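Local structure of integrase (Enterobacteria phage lambda, 1AE9) at residues 33-43 with 55-66; 21-29 with 89-99. The protein integrates the phage genome into the host chromosome by site-specific recombination and, together with excisionase, excises the prophage; this chain is its catalytic domain. All blocks are in the same frame, centred on the assembly; numbering follows the deposited sequence.

How the contacts relate
After helix 6-15 the chain runs through helix 21-33, one side of contact 2, and passes directly into residues 33-43, which turn into the short helix 37-42 and form one side of contact 1. Strand 52-56 and the hairpin turn up to strand 63-67 then fold back on that helix, so contact 1 closes a short loop. After strands 71-72 and 77-78, the end of helix 79-90 and the loop behind it (89-99) return to helix 21-33, and contact 1 is thus nested inside the longer loop of contact 2. The two meet at a probable hydrogen bond, Met43 O to Ile95 N (2.9 Å), tying the end of helix 37-42 to the loop after helix 79-90.

Contact 1: 33-43 with 55-66; sequences TGQRVGDLCEM and VEQSKTGVKIAI
Gln35 and the N-cap residue Arg36, just before helix 37-42, and Asp39 within it reach to the beta-hairpin of strands 52-56 and 63-67, in the tyrosine recombinase catalytic domain. Arg36 and Lys59, both predicted active-site residues, come from opposite sides of this contact. The amide of Gln57 is the hub. Gln57 NE2 gives a hydrogen bond to Gln35 OE1 (2.8 Å), received in the carbonyl plane on a lone pair, with the two amide planes 41° apart. Gln57 OE1 accepts from Arg36 NH1 at 3.0 Å, but here the donor stands above the carbonyl plane, and the guanidinium and amide planes are perpendicular. A lone pair in that carbonyl plane goes to Thr60 OG1 instead, so the two donors approach Gln57 OE1 from different directions. Arg36 is extended from CG to NE, which carries its guanidinium out to the hairpin turn; the CD of Lys59 lies over one face. Arg135, another predicted active-site residue, is close beside it. Lys59 NZ itself forms a salt bridge with Asp127 of the second subunit.

Gln35 bends at chi2 (-48°), bringing its NE2 back to Thr33 O and under the hairpin's apolar side, where Ile64 CD1 is 3.6 Å from Gln35 NE2. That nitrogen also bonds Leu154 O, so both ends of the buried amide are engaged and its rotation is probably fixed. Just past the helix, Met43 CE rests on Val55 CG2.

The Asp39 carboxylate crosses the Gln57 side chain at about a right angle, OD2 beside Gln57 CA and CB and bridged by a water to Lys59 N. Asp39 OD1 takes two bonds from one residue: Ser58 OG meets it nearly head-on at 2.9 Å, while Ser58 N comes from the syn side, almost straight at 171°.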
loop_
_atom_site.group_PDB
_atom_site.type_symbol
_atom_site.label_atom_id
_atom_site.label_comp_id
_atom_site.label_asym_id
_atom_site.label_seq_id
_atom_site.Cartn_x
_atom_site.Cartn_y
_atom_site.Cartn_z
ATOM N N THR A 33 -17.100 15.117 7.628
ATOM C CA THR A 33 -15.906 15.950 7.821
ATOM C C THR A 33 -15.313 16.416 6.492
ATOM O O THR A 33 -14.535 17.371 6.460
ATOM C CB THR A 33 -14.770 15.236 8.619
ATOM O OG1 THR A 33 -14.184 14.203 7.815
ATOM C CG2 THR A 33 -15.287 14.644 9.926
ATOM N N GLY A 34 -15.652 15.720 5.407
ATOM C CA GLY A 34 -15.130 16.066 4.094
ATOM C C GLY A 34 -13.624 15.876 3.916
ATOM O O GLY A 34 -13.054 16.338 2.917
ATOM N N GLN A 35 -12.975 15.172 4.848
ATOM C CA GLN A 35 -11.529 14.964 4.775
ATOM C C GLN A 35 -11.086 13.787 3.905
ATOM O O GLN A 35 -11.808 12.795 3.761
ATOM C CB GLN A 35 -10.942 14.843 6.186
ATOM C CG GLN A 35 -11.180 16.083 7.066
ATOM C CD GLN A 35 -10.818 17.385 6.355
ATOM O OE1 GLN A 35 -9.662 17.607 5.972
ATOM N NE2 GLN A 35 -11.810 18.238 6.149
ATOM N N ARG A 36 -9.912 13.921 3.289
ATOM C CA ARG A 36 -9.358 12.871 2.439
ATOM C C ARG A 36 -9.178 11.621 3.296
ATOM O O ARG A 36 -8.919 11.731 4.499
ATOM C CB ARG A 36 -8.008 13.299 1.877
ATOM C CG ARG A 36 -8.060 14.507 0.946
ATOM C CD ARG A 36 -6.685 14.761 0.352
ATOM N NE ARG A 36 -6.630 15.932 -0.520
ATOM C CZ ARG A 36 -6.556 17.190 -0.093
ATOM N NH1 ARG A 36 -6.538 17.469 1.208
ATOM N NH2 ARG A 36 -6.461 18.177 -0.974
ATOM N N VAL A 37 -9.273 10.444 2.676
ATOM C CA VAL A 37 -9.154 9.180 3.396
ATOM C C VAL A 37 -7.844 9.046 4.187
ATOM O O VAL A 37 -7.850 8.539 5.322
ATOM C CB VAL A 37 -9.412 7.947 2.467
ATOM C CG1 VAL A 37 -8.346 7.838 1.380
ATOM C CG2 VAL A 37 -9.508 6.659 3.298
ATOM N N GLY A 38 -6.747 9.568 3.629
ATOM C CA GLY A 38 -5.465 9.518 4.315
ATOM C C GLY A 38 -5.567 10.222 5.654
ATOM O O GLY A 38 -5.072 9.733 6.673
ATOM N N ASP A 39 -6.254 11.358 5.678
ATOM C CA ASP A 39 -6.414 12.099 6.920
ATOM C C ASP A 39 -7.414 11.453 7.874
ATOM O O ASP A 39 -7.235 11.523 9.089
ATOM C CB ASP A 39 -6.764 13.561 6.644
ATOM C CG ASP A 39 -5.660 14.283 5.895
ATOM O OD1 ASP A 39 -4.477 14.067 6.227
ATOM O OD2 ASP A 39 -5.969 15.042 4.956
ATOM N N LEU A 40 -8.448 10.803 7.343
ATOM C CA LEU A 40 -9.419 10.129 8.203
ATOM C C LEU A 40 -8.689 9.048 8.999
ATOM O O LEU A 40 -8.907 8.886 10.204
ATOM C CB LEU A 40 -10.525 9.461 7.378
ATOM C CG LEU A 40 -11.550 10.323 6.642
ATOM C CD1 LEU A 40 -12.433 9.412 5.811
ATOM C CD2 LEU A 40 -12.385 11.128 7.620
ATOM N N CYS A 41 -7.823 8.306 8.311
ATOM C CA CYS A 41 -7.051 7.232 8.931
ATOM C C CYS A 41 -6.033 7.723 9.974
ATOM O O CYS A 41 -5.623 6.959 10.848
ATOM C CB CYS A 41 -6.366 6.390 7.851
ATOM S SG CYS A 41 -7.523 5.440 6.821
ATOM N N GLU A 42 -5.664 9.004 9.909
ATOM C CA GLU A 42 -4.703 9.595 10.844
ATOM C C GLU A 42 -5.328 10.203 12.115
ATOM O O GLU A 42 -4.665 10.301 13.154
ATOM C CB GLU A 42 -3.857 10.655 10.124
ATOM C CG GLU A 42 -2.868 10.093 9.100
ATOM C CD GLU A 42 -1.847 9.157 9.732
ATOM O OE1 GLU A 42 -1.189 9.572 10.716
ATOM O OE2 GLU A 42 -1.703 8.008 9.252
ATOM N N MET A 43 -6.607 10.569 12.040
ATOM C CA MET A 43 -7.329 11.175 13.163
ATOM C C MET A 43 -7.262 10.369 14.449
ATOM O O MET A 43 -7.493 9.159 14.440
ATOM C CB MET A 43 -8.802 11.382 12.793
ATOM C CG MET A 43 -9.021 12.282 11.600
ATOM S SD MET A 43 -10.752 12.386 11.178
ATOM C CE MET A 43 -10.690 13.648 9.939
ATOM N N VAL A 55 -7.327 19.079 12.442
ATOM C CA VAL A 55 -6.794 18.305 11.338
ATOM C C VAL A 55 -5.739 19.047 10.534
ATOM O O VAL A 55 -5.968 20.177 10.084
ATOM C CB VAL A 55 -7.941 17.907 10.349
ATOM C CG1 VAL A 55 -7.377 17.268 9.082
ATOM C CG2 VAL A 55 -8.929 16.962 11.029
ATOM N N GLU A 56 -4.560 18.446 10.407
ATOM C CA GLU A 56 -3.534 19.023 9.553
ATOM C C GLU A 56 -3.486 18.062 8.383
ATOM O O GLU A 56 -3.089 16.904 8.530
ATOM C CB GLU A 56 -2.152 19.095 10.186
ATOM C CG GLU A 56 -1.158 19.624 9.150
ATOM C CD GLU A 56 0.244 19.839 9.669
ATOM O OE1 GLU A 56 0.452 19.816 10.896
ATOM O OE2 GLU A 56 1.144 20.044 8.830
ATOM N N GLN A 57 -3.927 18.523 7.227
ATOM C CA GLN A 57 -3.952 17.679 6.056
ATOM C C GLN A 57 -2.544 17.255 5.676
ATOM O O GLN A 57 -1.654 18.090 5.486
ATOM C CB GLN A 57 -4.671 18.400 4.924
ATOM C CG GLN A 57 -6.083 18.850 5.340
ATOM C CD GLN A 57 -6.884 19.407 4.193
ATOM O OE1 GLN A 57 -6.328 19.797 3.165
ATOM N NE2 GLN A 57 -8.200 19.421 4.345
ATOM N N SER A 58 -2.359 15.940 5.580
ATOM C CA SER A 58 -1.079 15.318 5.260
ATOM C C SER A 58 -0.462 15.797 3.952
ATOM O O SER A 58 0.737 16.070 3.883
ATOM C CB SER A 58 -1.237 13.788 5.217
ATOM O OG SER A 58 -1.659 13.267 6.471
ATOM N N LYS A 59 -1.288 15.906 2.923
ATOM C CA LYS A 59 -0.823 16.313 1.611
ATOM C C LYS A 59 -0.536 17.813 1.451
ATOM O O LYS A 59 0.530 18.204 0.978
ATOM C CB LYS A 59 -1.841 15.852 0.564
ATOM C CG LYS A 59 -1.491 16.191 -0.880
ATOM C CD LYS A 59 -2.670 15.893 -1.817
ATOM C CE LYS A 59 -2.384 16.328 -3.257
ATOM N NZ LYS A 59 -2.194 17.810 -3.392
ATOM N N THR A 60 -1.474 18.642 1.892
ATOM C CA THR A 60 -1.372 20.090 1.733
ATOM C C THR A 60 -0.800 20.899 2.889
ATOM O O THR A 60 -0.344 22.024 2.681
ATOM C CB THR A 60 -2.754 20.672 1.428
ATOM O OG1 THR A 60 -3.608 20.455 2.564
ATOM C CG2 THR A 60 -3.353 19.989 0.209
ATOM N N GLY A 61 -0.880 20.361 4.104
ATOM C CA GLY A 61 -0.384 21.078 5.261
ATOM C C GLY A 61 -1.418 22.048 5.813
ATOM O O GLY A 61 -1.144 22.761 6.780
ATOM N N VAL A 62 -2.607 22.073 5.212
ATOM C CA VAL A 62 -3.684 22.959 5.662
ATOM C C VAL A 62 -4.154 22.517 7.043
ATOM O O VAL A 62 -4.436 21.342 7.257
ATOM C CB VAL A 62 -4.867 22.952 4.661
ATOM C CG1 VAL A 62 -6.065 23.734 5.207
ATOM C CG2 VAL A 62 -4.419 23.539 3.347
ATOM N N LYS A 63 -4.207 23.458 7.978
ATOM C CA LYS A 63 -4.624 23.180 9.353
ATOM C C LYS A 63 -6.004 23.766 9.664
ATOM O O LYS A 63 -6.170 24.987 9.701
ATOM C CB LYS A 63 -3.586 23.738 10.334
ATOM C CG LYS A 63 -2.314 22.922 10.403
ATOM C CD LYS A 63 -1.265 23.564 11.293
ATOM C CE LYS A 63 -0.694 24.805 10.641
ATOM N NZ LYS A 63 -0.164 24.508 9.280
ATOM N N ILE A 64 -6.979 22.899 9.935
ATOM C CA ILE A 64 -8.339 23.346 10.227
ATOM C C ILE A 64 -8.891 22.760 11.516
ATOM O O ILE A 64 -8.490 21.676 11.941
ATOM C CB ILE A 64 -9.312 22.986 9.071
ATOM C CG1 ILE A 64 -9.341 21.472 8.844
ATOM C CG2 ILE A 64 -8.891 23.674 7.785
ATOM C CD1 ILE A 64 -10.285 21.047 7.742
ATOM N N ALA A 65 -9.794 23.496 12.154
ATOM C CA ALA A 65 -10.432 23.043 13.385
ATOM C C ALA A 65 -11.899 22.818 13.018
ATOM O O ALA A 65 -12.622 23.774 12.715
ATOM C CB ALA A 65 -10.300 24.107 14.478
ATOM N N ILE A 66 -12.317 21.553 12.997
ATOM C CA ILE A 66 -13.682 21.189 12.616
ATOM C C ILE A 66 -14.617 21.060 13.816
ATOM O O ILE A 66 -14.361 20.274 14.729
ATOM C CB ILE A 66 -13.709 19.849 11.811
ATOM C CG1 ILE A 66 -12.666 19.873 10.684
ATOM C CG2 ILE A 66 -15.093 19.632 11.201
ATOM C CD1 ILE A 66 -12.543 18.557 9.920
HETATM O O HOH W 1 -6.843 20.697 0.347
HETATM O O HOH W 2 -4.079 15.087 2.832
HETATM O O HOH W 3 -3.835 13.820 8.861
#

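Contact 2: 21-29 with 89-99; sequences CWLRLAMEL and ILGGETIIAST
Helix 21-33 is flanked by residues 89-99, which finish helix 79-90, turn through Gly91 and return as an irregular strand-like run, with CA atoms 6.4 Å apart at Ala26 and Ile96 and 6.5 Å apart at Trp22 and Ser98. No hydrogen bond joins the segments directly; the contact is held by apolar side chains. Leu25 and Leu90 point at each other tip to tip, with Leu25 CD1 3.7 Å from Leu90 CD1. The other methyl of Leu90, CD2, touches both Cys21 SG and Trp22 CB. Ile89 CG2 borders the same patch through Cys21 CB.

Ile96 packs one turn farther along helix 21-33, at Ala26 and Leu29. Bent at chi2 (-53°), it lays Ile96 CD1 against the helix backbone, 3.8 Å from Ala26 CA. Leu29 slides past it in the opposite direction; its CD2 touches Ile96 CG1 and also Ile95 CG2.

Trp22 closes the other end. With CG between the backbone N and the carbonyl carbon (chi1 58°), this sets the indole beside the returning chain, Trp22 CD1 3.7 Å from Ser98 CA. Ala97 O abuts Trp22 CB at 3.4 Å and is buried there without a hydrogen-bonding partner. A water in the plane of the indole, at its edge, accepts weakly from Trp22 NE1 and more closely from Thr99 N, 2.9 Å away, so it links ring and backbone. Tyr112 of helix 106-120 adds an edge-to-face ring contact with the indole.

The whole is plain hydrophobic packing, well away from the predicted catalytic residues, which seats helix 21-33 against the end of helix 79-90 in the mainly helical catalytic domain of the phage integrase family.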
loop_
_atom_site.group_PDB
_atom_site.type_symbol
_atom_site.label_atom_id
_atom_site.label_comp_id
_atom_site.label_asym_id
_atom_site.label_seq_id
_atom_site.Cartn_x
_atom_site.Cartn_y
_atom_site.Cartn_z
ATOM N N CYS A 21 -17.259 -3.645 10.983
ATOM C CA CYS A 21 -17.973 -2.565 11.672
ATOM C C CYS A 21 -17.446 -1.151 11.387
ATOM O O CYS A 21 -18.210 -0.183 11.384
ATOM C CB CYS A 21 -17.961 -2.840 13.183
ATOM S SG CYS A 21 -16.315 -3.323 13.843
ATOM N N TRP A 22 -16.149 -1.032 11.125
ATOM C CA TRP A 22 -15.562 0.273 10.853
ATOM C C TRP A 22 -15.907 0.890 9.494
ATOM O O TRP A 22 -15.795 2.106 9.337
ATOM C CB TRP A 22 -14.034 0.242 11.041
ATOM C CG TRP A 22 -13.298 -0.776 10.187
ATOM C CD1 TRP A 22 -12.793 -1.982 10.598
ATOM C CD2 TRP A 22 -12.968 -0.661 8.789
ATOM N NE1 TRP A 22 -12.170 -2.622 9.547
ATOM C CE2 TRP A 22 -12.262 -1.836 8.427
ATOM C CE3 TRP A 22 -13.197 0.320 7.810
ATOM C CZ2 TRP A 22 -11.784 -2.055 7.127
ATOM C CZ3 TRP A 22 -12.721 0.102 6.518
ATOM C CH2 TRP A 22 -12.022 -1.076 6.192
ATOM N N LEU A 23 -16.339 0.082 8.521
ATOM C CA LEU A 23 -16.639 0.614 7.193
ATOM C C LEU A 23 -17.730 1.683 7.200
ATOM O O LEU A 23 -17.513 2.785 6.696
ATOM C CB LEU A 23 -16.984 -0.505 6.190
ATOM C CG LEU A 23 -17.205 -0.023 4.741
ATOM C CD1 LEU A 23 -16.002 0.794 4.241
ATOM C CD2 LEU A 23 -17.463 -1.194 3.824
ATOM N N ARG A 24 -18.892 1.368 7.768
ATOM C CA ARG A 24 -19.990 2.330 7.830
ATOM C C ARG A 24 -19.580 3.599 8.571
ATOM O O ARG A 24 -19.943 4.709 8.165
ATOM C CB ARG A 24 -21.221 1.707 8.497
ATOM C CG ARG A 24 -21.987 0.758 7.586
ATOM C CD ARG A 24 -23.221 0.197 8.268
ATOM N NE ARG A 24 -24.090 -0.512 7.329
ATOM C CZ ARG A 24 -24.942 -1.480 7.665
ATOM N NH1 ARG A 24 -25.053 -1.877 8.926
ATOM N NH2 ARG A 24 -25.699 -2.050 6.737
ATOM N N LEU A 25 -18.810 3.440 9.646
ATOM C CA LEU A 25 -18.358 4.577 10.439
ATOM C C LEU A 25 -17.367 5.442 9.660
ATOM O O LEU A 25 -17.428 6.672 9.723
ATOM C CB LEU A 25 -17.765 4.092 11.764
ATOM C CG LEU A 25 -18.809 3.406 12.658
ATOM C CD1 LEU A 25 -18.135 2.687 13.824
ATOM C CD2 LEU A 25 -19.818 4.433 13.163
ATOM N N ALA A 26 -16.476 4.807 8.903
ATOM C CA ALA A 26 -15.517 5.557 8.098
ATOM C C ALA A 26 -16.275 6.321 7.003
ATOM O O ALA A 26 -15.927 7.464 6.686
ATOM C CB ALA A 26 -14.490 4.624 7.484
ATOM N N MET A 27 -17.319 5.697 6.446
ATOM C CA MET A 27 -18.143 6.332 5.403
ATOM C C MET A 27 -18.817 7.588 5.956
ATOM O O MET A 27 -18.772 8.659 5.336
ATOM C CB MET A 27 -19.209 5.367 4.863
ATOM C CG MET A 27 -18.672 4.320 3.887
ATOM S SD MET A 27 -19.874 3.061 3.421
ATOM C CE MET A 27 -21.050 4.092 2.467
ATOM N N GLU A 28 -19.414 7.462 7.137
ATOM C CA GLU A 28 -20.081 8.594 7.765
ATOM C C GLU A 28 -19.095 9.718 8.069
ATOM O O GLU A 28 -19.361 10.888 7.774
ATOM C CB GLU A 28 -20.770 8.157 9.049
ATOM C CG GLU A 28 -21.978 7.281 8.821
ATOM C CD GLU A 28 -22.632 6.830 10.113
ATOM O OE1 GLU A 28 -22.051 7.036 11.198
ATOM O OE2 GLU A 28 -23.735 6.248 10.041
ATOM N N LEU A 29 -17.940 9.358 8.623
ATOM C CA LEU A 29 -16.925 10.342 8.968
ATOM C C LEU A 29 -16.388 11.058 7.720
ATOM O O LEU A 29 -16.111 12.254 7.751
ATOM C CB LEU A 29 -15.797 9.672 9.761
ATOM C CG LEU A 29 -15.091 10.520 10.822
ATOM C CD1 LEU A 29 -16.083 10.936 11.912
ATOM C CD2 LEU A 29 -13.941 9.724 11.435
ATOM N N ILE A 89 -17.750 1.472 19.662
ATOM C CA ILE A 89 -17.611 0.268 18.839
ATOM C C ILE A 89 -16.200 -0.108 18.399
ATOM O O ILE A 89 -15.868 -1.289 18.332
ATOM C CB ILE A 89 -18.498 0.366 17.567
ATOM C CG1 ILE A 89 -19.931 0.757 17.950
ATOM C CG2 ILE A 89 -18.476 -0.954 16.796
ATOM C CD1 ILE A 89 -20.566 -0.166 18.975
ATOM N N LEU A 90 -15.403 0.887 18.023
ATOM C CA LEU A 90 -14.038 0.639 17.562
ATOM C C LEU A 90 -13.054 0.767 18.731
ATOM O O LEU A 90 -12.261 -0.138 18.986
ATOM C CB LEU A 90 -13.701 1.581 16.389
ATOM C CG LEU A 90 -14.754 1.579 15.252
ATOM C CD1 LEU A 90 -14.422 2.607 14.155
ATOM C CD2 LEU A 90 -14.885 0.185 14.650
ATOM N N GLY A 91 -13.122 1.889 19.440
ATOM C CA GLY A 91 -12.288 2.107 20.613
ATOM C C GLY A 91 -10.787 2.006 20.475
ATOM O O GLY A 91 -10.119 1.424 21.330
ATOM N N GLY A 92 -10.243 2.590 19.420
ATOM C CA GLY A 92 -8.807 2.554 19.231
ATOM C C GLY A 92 -8.216 3.904 19.568
ATOM O O GLY A 92 -8.940 4.808 20.004
ATOM N N GLU A 93 -6.902 4.031 19.421
ATOM C CA GLU A 93 -6.229 5.299 19.670
ATOM C C GLU A 93 -6.624 6.217 18.506
ATOM O O GLU A 93 -6.729 7.435 18.662
ATOM C CB GLU A 93 -4.714 5.098 19.720
ATOM N N THR A 94 -6.804 5.614 17.332
ATOM C CA THR A 94 -7.231 6.341 16.145
ATOM C C THR A 94 -8.764 6.282 16.149
ATOM O O THR A 94 -9.347 5.286 16.589
ATOM C CB THR A 94 -6.658 5.713 14.845
ATOM O OG1 THR A 94 -6.848 4.289 14.853
ATOM C CG2 THR A 94 -5.182 6.038 14.707
ATOM N N ILE A 95 -9.413 7.358 15.725
ATOM C CA ILE A 95 -10.875 7.406 15.705
ATOM C C ILE A 95 -11.457 6.241 14.886
ATOM O O ILE A 95 -12.423 5.595 15.306
ATOM C CB ILE A 95 -11.362 8.773 15.205
ATOM C CG1 ILE A 95 -10.901 9.854 16.195
ATOM C CG2 ILE A 95 -12.876 8.770 15.031
ATOM C CD1 ILE A 95 -11.220 11.282 15.792
ATOM N N ILE A 96 -10.866 5.989 13.721
ATOM C CA ILE A 96 -11.254 4.876 12.855
ATOM C C ILE A 96 -10.195 3.815 13.174
ATOM O O ILE A 96 -9.002 4.112 13.152
ATOM C CB ILE A 96 -11.171 5.261 11.344
ATOM C CG1 ILE A 96 -12.232 6.302 11.007
ATOM C CG2 ILE A 96 -11.430 4.060 10.476
ATOM C CD1 ILE A 96 -13.630 5.882 11.429
ATOM N N ALA A 97 -10.626 2.607 13.522
ATOM C CA ALA A 97 -9.705 1.520 13.864
ATOM C C ALA A 97 -10.351 0.175 13.541
ATOM O O ALA A 97 -11.570 0.090 13.373
ATOM C CB ALA A 97 -9.329 1.591 15.364
ATOM N N SER A 98 -9.537 -0.870 13.440
ATOM C CA SER A 98 -10.044 -2.204 13.138
ATOM C C SER A 98 -10.652 -2.838 14.382
ATOM O O SER A 98 -10.571 -2.279 15.473
ATOM C CB SER A 98 -8.909 -3.094 12.635
ATOM O OG SER A 98 -8.007 -3.404 13.691
ATOM N N THR A 99 -11.177 -4.047 14.223
ATOM C CA THR A 99 -11.779 -4.798 15.322
ATOM C C THR A 99 -10.757 -5.081 16.418
ATOM O O THR A 99 -11.119 -5.403 17.544
ATOM C CB THR A 99 -12.309 -6.153 14.827
ATOM O OG1 THR A 99 -12.876 -5.993 13.518
ATOM C CG2 THR A 99 -13.380 -6.675 15.766
HETATM O O HOH W 4 -11.470 -4.965 11.438
#